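Side-chain contacts in fatty acid-binding protein TM_1468 (Thermotoga maritima, PDB 1VPV), which binds long-chain fatty acids such as palmitate and may take part in lipid transport or fatty acid metabolism: residues 278-281 with 282-286; 150-154 with 155-159; 234-237 with 238-242. All coordinates share one frame; numbering follows the deposited sequence.

All three are local contacts within one DegV chain, and they follow one another in the order interaction 2, interaction 3, interaction 1. Only interaction 1 touches the bound palmitic acid: Val279, Ile280, His283 and Val284 of helix 278-284 lie against its chain. Interaction 2, the start of helix 154-166, lies on the other side of the chain's centre, about 34 Å from interaction 1 between centres. Interaction 3, the turn leading into strand 241-248, is about 29 Å from interaction 1 and 27 Å from interaction 2, again between centres. The Leu242 side chain lies about 13 Å from the palmitic acid; interactions 2 and 3 are packing and capping contacts away from the fatty-acid site.

Interaction 1 of 3, residues 278-281 with 282-286; sequences KVIT and THVGP. With PLM (palmitic acid), chain D.
The contact between 278-281 and 282-286 runs along one short buried helix, 278-284, whose one flank lines the palmitic acid site. Lys278 O is gripped twice by Thr282. Thr282 N reaches Lys278 O at 3.0 Å, and Thr282 OG1 donates to the same Lys278 O at 2.8 Å, from opposite faces of the carbonyl plane. A chi1 of -76° puts OG1 beside the Thr282 backbone N, so that both donors converge on this oxygen. The next turn is closed by Val284 N on Ile280 O and by Gly285 N on Thr281 O. Gly285, at positive phi, ends the helix; a side chain there would collide with the carbonyl of Val284.

Toward the ligand, the His283 ring lies flat beneath the acyl chain: PLM C5 stands 3.6 Å above the plane, over the ring centre. Val279 O meets the same ring in plane at an edge, 3.3 Å from His283 CD2. The ring's NE2 is hydrogen-bonded to Thr75 OG1, and that hydroxyl also bonds palmitic acid, so the imidazole is in the second shell of a ligand bond as well as in direct contact. Ile280 CD1 is 3.8 Å from PLM C9, and Val284 CG1 is 3.7 Å from PLM CA. Between these two side chains, Ile280 CG2 and Val284 CG2 meet at 4.1 Å.

Away from the lipid, Lys278 NZ forms salt bridges with Glu50 and Glu58. Helix 56-68 packs on Lys278, Thr281 and Thr282 through Phe62 and Tyr63, while strands 35-43 and 74-76 bear on Val279 and Thr282.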
loop_
_atom_site.group_PDB
_atom_site.type_symbol
_atom_site.label_atom_id
_atom_site.label_comp_id
_atom_site.label_asym_id
_atom_site.label_seq_id
_atom_site.Cartn_x
_atom_site.Cartn_y
_atom_site.Cartn_z
ATOM N N LYS A 278 -0.207 7.538 -7.793
ATOM C CA LYS A 278 0.657 8.702 -8.056
ATOM C C LYS A 278 1.645 8.971 -6.909
ATOM O O LYS A 278 2.819 9.241 -7.130
ATOM C CB LYS A 278 -0.178 9.977 -8.338
ATOM C CG LYS A 278 -1.323 9.807 -9.327
ATOM C CD LYS A 278 -1.876 11.178 -9.733
ATOM C CE LYS A 278 -3.055 11.073 -10.697
ATOM N NZ LYS A 278 -3.701 12.404 -10.810
ATOM N N VAL A 279 1.163 8.891 -5.685
ATOM C CA VAL A 279 2.013 9.169 -4.526
ATOM C C VAL A 279 3.095 8.095 -4.347
ATOM O O VAL A 279 4.277 8.401 -4.209
ATOM C CB VAL A 279 1.161 9.341 -3.263
ATOM C CG1 VAL A 279 2.027 9.497 -2.046
ATOM C CG2 VAL A 279 0.278 10.580 -3.415
ATOM N N ILE A 280 2.715 6.838 -4.352
ATOM C CA ILE A 280 3.708 5.800 -4.197
ATOM C C ILE A 280 4.756 5.879 -5.337
ATOM O O ILE A 280 5.979 5.843 -5.102
ATOM C CB ILE A 280 3.033 4.430 -4.063
ATOM C CG1 ILE A 280 2.319 4.344 -2.696
ATOM C CG2 ILE A 280 4.030 3.310 -4.235
ATOM C CD1 ILE A 280 3.247 4.165 -1.510
ATOM N N THR A 281 4.270 6.047 -6.555
ATOM C CA THR A 281 5.160 6.143 -7.709
ATOM C C THR A 281 6.152 7.277 -7.579
ATOM O O THR A 281 7.323 7.154 -7.963
ATOM C CB THR A 281 4.352 6.362 -8.991
ATOM O OG1 THR A 281 3.456 5.265 -9.135
ATOM C CG2 THR A 281 5.254 6.385 -10.201
ATOM N N THR A 282 5.657 8.398 -7.076
ATOM C CA THR A 282 6.442 9.613 -6.954
ATOM C C THR A 282 7.645 9.318 -6.091
ATOM O O THR A 282 8.758 9.783 -6.389
ATOM C CB THR A 282 5.586 10.766 -6.391
ATOM O OG1 THR A 282 4.702 11.268 -7.432
ATOM C CG2 THR A 282 6.480 11.901 -5.856
ATOM N N HIS A 283 7.430 8.499 -5.060
ATOM C CA HIS A 283 8.478 8.163 -4.107
ATOM C C HIS A 283 9.354 7.018 -4.565
ATOM O O HIS A 283 10.519 7.003 -4.198
ATOM C CB HIS A 283 7.892 7.787 -2.744
ATOM C CG HIS A 283 7.468 8.957 -1.953
ATOM N ND1 HIS A 283 8.290 9.543 -1.020
ATOM C CD2 HIS A 283 6.323 9.681 -1.970
ATOM C CE1 HIS A 283 7.669 10.590 -0.497
ATOM N NE2 HIS A 283 6.462 10.674 -1.035
ATOM N N VAL A 284 8.816 6.047 -5.310
ATOM C CA VAL A 284 9.618 4.848 -5.621
ATOM C C VAL A 284 10.271 4.907 -6.964
ATOM O O VAL A 284 11.331 4.296 -7.171
ATOM C CB VAL A 284 8.854 3.484 -5.494
ATOM C CG1 VAL A 284 8.532 3.194 -4.050
ATOM C CG2 VAL A 284 7.610 3.455 -6.328
ATOM N N GLY A 285 9.626 5.637 -7.872
ATOM C CA GLY A 285 10.113 5.803 -9.234
ATOM C C GLY A 285 9.532 4.746 -10.172
ATOM O O GLY A 285 9.241 3.619 -9.752
ATOM N N PRO A 286 9.373 5.094 -11.448
ATOM C CA PRO A 286 8.809 4.151 -12.400
ATOM C C PRO A 286 9.752 2.982 -12.547
ATOM O O PRO A 286 10.955 3.158 -12.340
ATOM C CB PRO A 286 8.757 4.941 -13.725
ATOM C CG PRO A 286 8.974 6.367 -13.362
ATOM C CD PRO A 286 9.724 6.382 -12.070
HETATM C C1 PLM D . 2.576 11.951 2.259
HETATM O O1 PLM D . 2.037 12.123 3.391
HETATM O O2 PLM D . 3.034 12.927 1.582
HETATM C C2 PLM D . 2.638 10.542 1.714
HETATM C C3 PLM D . 4.023 9.950 1.874
HETATM C C4 PLM D . 4.090 8.591 1.190
HETATM C C5 PLM D . 5.512 8.049 1.302
HETATM C C6 PLM D . 5.666 6.705 0.639
HETATM C C7 PLM D . 7.063 6.126 0.804
HETATM C C8 PLM D . 7.312 4.999 -0.193
HETATM C C9 PLM D . 6.592 3.730 0.207
HETATM C CA PLM D . 6.762 2.628 -0.820
HETATM C CB PLM D . 6.160 1.327 -0.313
HETATM C CC PLM D . 6.066 0.310 -1.447
HETATM C CD PLM D . 5.618 -1.081 -0.951
HETATM C CE PLM D . 5.310 -2.030 -2.095
HETATM C CF PLM D . 5.048 -3.452 -1.624
HETATM C CG PLM D . 3.601 -3.665 -1.170
#

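Interaction 2 of 3, residues 150-154 with 155-159; sequences NGATI and EEVLK
Thr153 and Glu156 cap the start of helix 154-166 through reciprocal bonds, and Ile154 and Leu158 pack one turn along. The latter pair forms the tight side: the two side chains run alongside one another in the same direction, with Ile154 CG2 and Leu158 CD1 3.6 Å apart. Tyr126 of strand 125-129 touches both, and Val157 turns to Ala144, Met147 and Leu148 of helix 138-149.

The capping side is more open, with Glu155 and Glu156 exposed where Ile154 is buried. With chi1 at 75°, Thr153 OG1 stands between its own N and carbonyl carbon, where it accepts from Glu156 N at 2.8 Å. In return, Glu156 OE1 accepts from Thr153 N at 3.0 Å, an almost straight bond (N-H...O 174°) that meets the carboxylate oxygen on its anti side, 23° out of plane. Glu155, bent at chi2, passes its OE2 3.6 Å from Thr153 CB.

Just before the cap, Gly151 at positive phi is the C-prime residue of a Schellman motif ending helix 138-149. The chain therefore passes directly from a Schellman ending into a capping box, the classic reciprocal N-terminal cap of a helix.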
loop_
_atom_site.group_PDB
_atom_site.type_symbol
_atom_site.label_atom_id
_atom_site.label_comp_id
_atom_site.label_asym_id
_atom_site.label_seq_id
_atom_site.Cartn_x
_atom_site.Cartn_y
_atom_site.Cartn_z
ATOM N N ASN A 150 -18.903 -12.121 8.130
ATOM C CA ASN A 150 -19.249 -13.270 8.969
ATOM C C ASN A 150 -19.699 -12.886 10.372
ATOM O O ASN A 150 -19.540 -13.655 11.317
ATOM C CB ASN A 150 -18.058 -14.223 9.039
ATOM C CG ASN A 150 -17.789 -14.881 7.709
ATOM O OD1 ASN A 150 -18.486 -14.619 6.724
ATOM N ND2 ASN A 150 -16.784 -15.742 7.664
ATOM N N GLY A 151 -20.244 -11.683 10.504
ATOM C CA GLY A 151 -20.918 -11.273 11.714
ATOM C C GLY A 151 -20.081 -10.710 12.843
ATOM O O GLY A 151 -20.637 -10.392 13.884
ATOM N N ALA A 152 -18.768 -10.554 12.661
ATOM C CA ALA A 152 -17.907 -10.045 13.749
ATOM C C ALA A 152 -18.159 -8.579 14.109
ATOM O O ALA A 152 -18.556 -7.748 13.255
ATOM C CB ALA A 152 -16.440 -10.223 13.406
ATOM N N THR A 153 -17.865 -8.264 15.367
ATOM C CA THR A 153 -17.882 -6.899 15.850
ATOM C C THR A 153 -16.614 -6.177 15.465
ATOM O O THR A 153 -15.566 -6.781 15.166
ATOM C CB THR A 153 -17.971 -6.800 17.381
ATOM O OG1 THR A 153 -16.706 -7.138 17.959
ATOM C CG2 THR A 153 -19.069 -7.724 17.943
ATOM N N ILE A 154 -16.731 -4.859 15.499
ATOM C CA ILE A 154 -15.642 -3.963 15.197
ATOM C C ILE A 154 -14.518 -4.260 16.138
ATOM O O ILE A 154 -13.359 -4.327 15.722
ATOM C CB ILE A 154 -16.050 -2.512 15.444
ATOM C CG1 ILE A 154 -17.081 -2.074 14.418
ATOM C CG2 ILE A 154 -14.841 -1.615 15.340
ATOM C CD1 ILE A 154 -16.500 -1.860 13.025
ATOM N N GLU A 155 -14.884 -4.417 17.411
ATOM C CA GLU A 155 -13.959 -4.752 18.481
ATOM C C GLU A 155 -13.212 -6.047 18.120
ATOM O O GLU A 155 -11.989 -6.134 18.247
ATOM C CB GLU A 155 -14.732 -4.899 19.805
ATOM C CG GLU A 155 -15.622 -3.652 20.197
ATOM C CD GLU A 155 -17.162 -3.859 20.077
ATOM O OE1 GLU A 155 -17.830 -4.264 21.063
ATOM O OE2 GLU A 155 -17.711 -3.568 19.007
ATOM N N GLU A 156 -13.948 -7.046 17.642
ATOM C CA GLU A 156 -13.335 -8.305 17.229
ATOM C C GLU A 156 -12.420 -8.085 16.036
ATOM O O GLU A 156 -11.323 -8.602 16.012
ATOM C CB GLU A 156 -14.399 -9.384 16.958
ATOM C CG GLU A 156 -15.097 -9.855 18.273
ATOM C CD GLU A 156 -16.352 -10.734 18.087
ATOM O OE1 GLU A 156 -17.093 -10.579 17.092
ATOM O OE2 GLU A 156 -16.615 -11.578 18.987
ATOM N N VAL A 157 -12.819 -7.258 15.077
ATOM C CA VAL A 157 -11.946 -7.005 13.930
ATOM C C VAL A 157 -10.627 -6.334 14.359
ATOM O O VAL A 157 -9.533 -6.772 13.989
ATOM C CB VAL A 157 -12.650 -6.167 12.874
ATOM C CG1 VAL A 157 -11.684 -5.784 11.771
ATOM C CG2 VAL A 157 -13.804 -6.946 12.299
ATOM N N LEU A 158 -10.738 -5.281 15.163
ATOM C CA LEU A 158 -9.554 -4.528 15.568
ATOM C C LEU A 158 -8.577 -5.389 16.356
ATOM O O LEU A 158 -7.376 -5.353 16.087
ATOM C CB LEU A 158 -9.960 -3.286 16.340
ATOM C CG LEU A 158 -10.684 -2.282 15.430
ATOM C CD1 LEU A 158 -11.428 -1.274 16.270
ATOM C CD2 LEU A 158 -9.723 -1.556 14.467
ATOM N N LYS A 159 -9.095 -6.218 17.263
ATOM C CA LYS A 159 -8.254 -7.145 18.036
ATOM C C LYS A 159 -7.515 -8.127 17.117
ATOM O O LYS A 159 -6.290 -8.328 17.295
ATOM C CB LYS A 159 -9.048 -7.908 19.108
ATOM C CG LYS A 159 -8.192 -8.306 20.313
ATOM C CD LYS A 159 -8.372 -9.770 20.754
ATOM C CE LYS A 159 -9.409 -9.956 21.832
ATOM N NZ LYS A 159 -8.981 -9.299 23.104
#

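Interaction 3 of 3, residues 234-237 with 238-242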
loop_
_atom_site.group_PDB
_atom_site.type_symbol
_atom_site.label_atom_id
_atom_site.label_comp_id
_atom_site.label_asym_id
_atom_site.label_seq_id
_atom_site.Cartn_x
_atom_site.Cartn_y
_atom_site.Cartn_z
ATOM N N GLU A 234 12.730 -15.382 5.362
ATOM C CA GLU A 234 13.389 -15.272 6.645
ATOM C C GLU A 234 12.467 -15.606 7.797
ATOM O O GLU A 234 12.943 -16.099 8.810
ATOM C CB GLU A 234 14.016 -13.894 6.843
ATOM C CG GLU A 234 15.257 -13.712 5.986
ATOM C CD GLU A 234 15.890 -12.334 6.136
ATOM O OE1 GLU A 234 15.465 -11.540 7.014
ATOM O OE2 GLU A 234 16.829 -12.049 5.366
ATOM N N ASP A 235 11.163 -15.371 7.650
ATOM C CA ASP A 235 10.208 -15.724 8.729
ATOM C C ASP A 235 8.994 -16.562 8.320
ATOM O O ASP A 235 8.120 -16.818 9.154
ATOM C CB ASP A 235 9.714 -14.463 9.459
ATOM C CG ASP A 235 8.673 -13.685 8.658
ATOM O OD1 ASP A 235 8.775 -13.658 7.405
ATOM O OD2 ASP A 235 7.758 -13.096 9.297
ATOM N N THR A 236 8.951 -17.005 7.067
ATOM C CA THR A 236 7.791 -17.701 6.505
ATOM C C THR A 236 8.317 -18.850 5.640
ATOM O O THR A 236 8.728 -18.642 4.503
ATOM C CB THR A 236 6.918 -16.709 5.679
ATOM O OG1 THR A 236 6.595 -15.576 6.497
ATOM C CG2 THR A 236 5.600 -17.345 5.195
ATOM N N PRO A 237 8.338 -20.077 6.195
ATOM C CA PRO A 237 8.973 -21.204 5.459
ATOM C C PRO A 237 8.391 -21.472 4.076
ATOM O O PRO A 237 7.223 -21.260 3.862
ATOM C CB PRO A 237 8.745 -22.430 6.372
ATOM C CG PRO A 237 8.327 -21.859 7.746
ATOM C CD PRO A 237 7.775 -20.462 7.506
ATOM N N GLU A 238 9.205 -21.954 3.154
ATOM C CA GLU A 238 8.709 -22.340 1.840
ATOM C C GLU A 238 7.512 -23.311 1.956
ATOM O O GLU A 238 7.460 -24.168 2.833
ATOM C CB GLU A 238 9.849 -22.908 0.957
ATOM C CG GLU A 238 9.358 -23.910 -0.138
ATOM C CD GLU A 238 10.340 -24.147 -1.297
ATOM O OE1 GLU A 238 11.299 -23.345 -1.471
ATOM O OE2 GLU A 238 10.117 -25.142 -2.034
ATOM N N GLY A 239 6.541 -23.146 1.070
ATOM C CA GLY A 239 5.317 -23.939 1.106
ATOM C C GLY A 239 4.238 -23.415 2.048
ATOM O O GLY A 239 3.264 -24.105 2.300
ATOM N N SER A 240 4.412 -22.215 2.600
ATOM C CA SER A 240 3.354 -21.585 3.401
ATOM C C SER A 240 2.188 -21.101 2.504
ATOM O O SER A 240 2.342 -20.881 1.318
ATOM C CB SER A 240 3.935 -20.430 4.243
ATOM O OG SER A 240 4.878 -20.923 5.196
ATOM N N LYS A 241 1.012 -20.970 3.092
ATOM C CA LYS A 241 -0.163 -20.480 2.382
ATOM C C LYS A 241 -0.169 -18.963 2.392
ATOM O O LYS A 241 -0.148 -18.357 3.465
ATOM C CB LYS A 241 -1.433 -20.953 3.075
ATOM C CG LYS A 241 -2.170 -22.126 2.446
ATOM C CD LYS A 241 -3.685 -21.992 2.781
ATOM C CE LYS A 241 -4.448 -23.252 2.575
ATOM N NZ LYS A 241 -3.902 -24.273 3.493
ATOM N N LEU A 242 -0.260 -18.353 1.214
ATOM C CA LEU A 242 -0.196 -16.915 1.103
ATOM C C LEU A 242 -1.354 -16.353 0.285
ATOM O O LEU A 242 -1.876 -17.034 -0.587
ATOM C CB LEU A 242 1.081 -16.527 0.368
ATOM C CG LEU A 242 2.467 -16.938 0.832
ATOM C CD1 LEU A 242 3.466 -16.214 -0.043
ATOM C CD2 LEU A 242 2.692 -16.594 2.326
#
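Ser240 and Pro237 face each other across a type II beta turn, and the serine hydroxyl points back at the proline carbonyl. Ser240 OG donates to Pro237 O at 2.7 Å, approaching in the carbonyl plane on a lone pair with a C=O...O angle of 140°. The turn's own bond, from Ser240 N to the same Pro237 O, is weak at 3.2 Å (N-H...O 135°), so the hydroxyl is the shorter tie. A chi1 of -64° sets OG beside the serine's own N, so both donors face one acceptor. The same OG is also hydrogen-bonded to Lys299 N. Gly239 supplies the positive phi of the turn, at which a CB would run into the carbonyl of Glu238.

Behind the hydroxyl, Thr236 presents its methyl: CG2 packs 3.6 Å from Ser240 CB and is also 4.2 Å from Leu242 CD2. Thr236 OG1 is turned the other way, making a weak bond to Asp235 OD1 at 3.0 Å. Pro237 adds ring carbon CD, 3.7 Å from Ser240 OG. Replacing Ser240 by an alanine would probably leave Pro237 O with just the weak backbone bond across the turn and Lys299 N without its hydroxyl partner.

The turn lies in the loop that joins helix 220-232 to strand 241-248. Thr236 and Leu242 pack on Val295 of the neighbouring strand 289-295, and Leu242 also bonds through its backbone to Glu267 and Val269 of strand 267-275 on the other flank. Asp235 is salt-bridged to Lys171 of strand 170-176 and to Arg298.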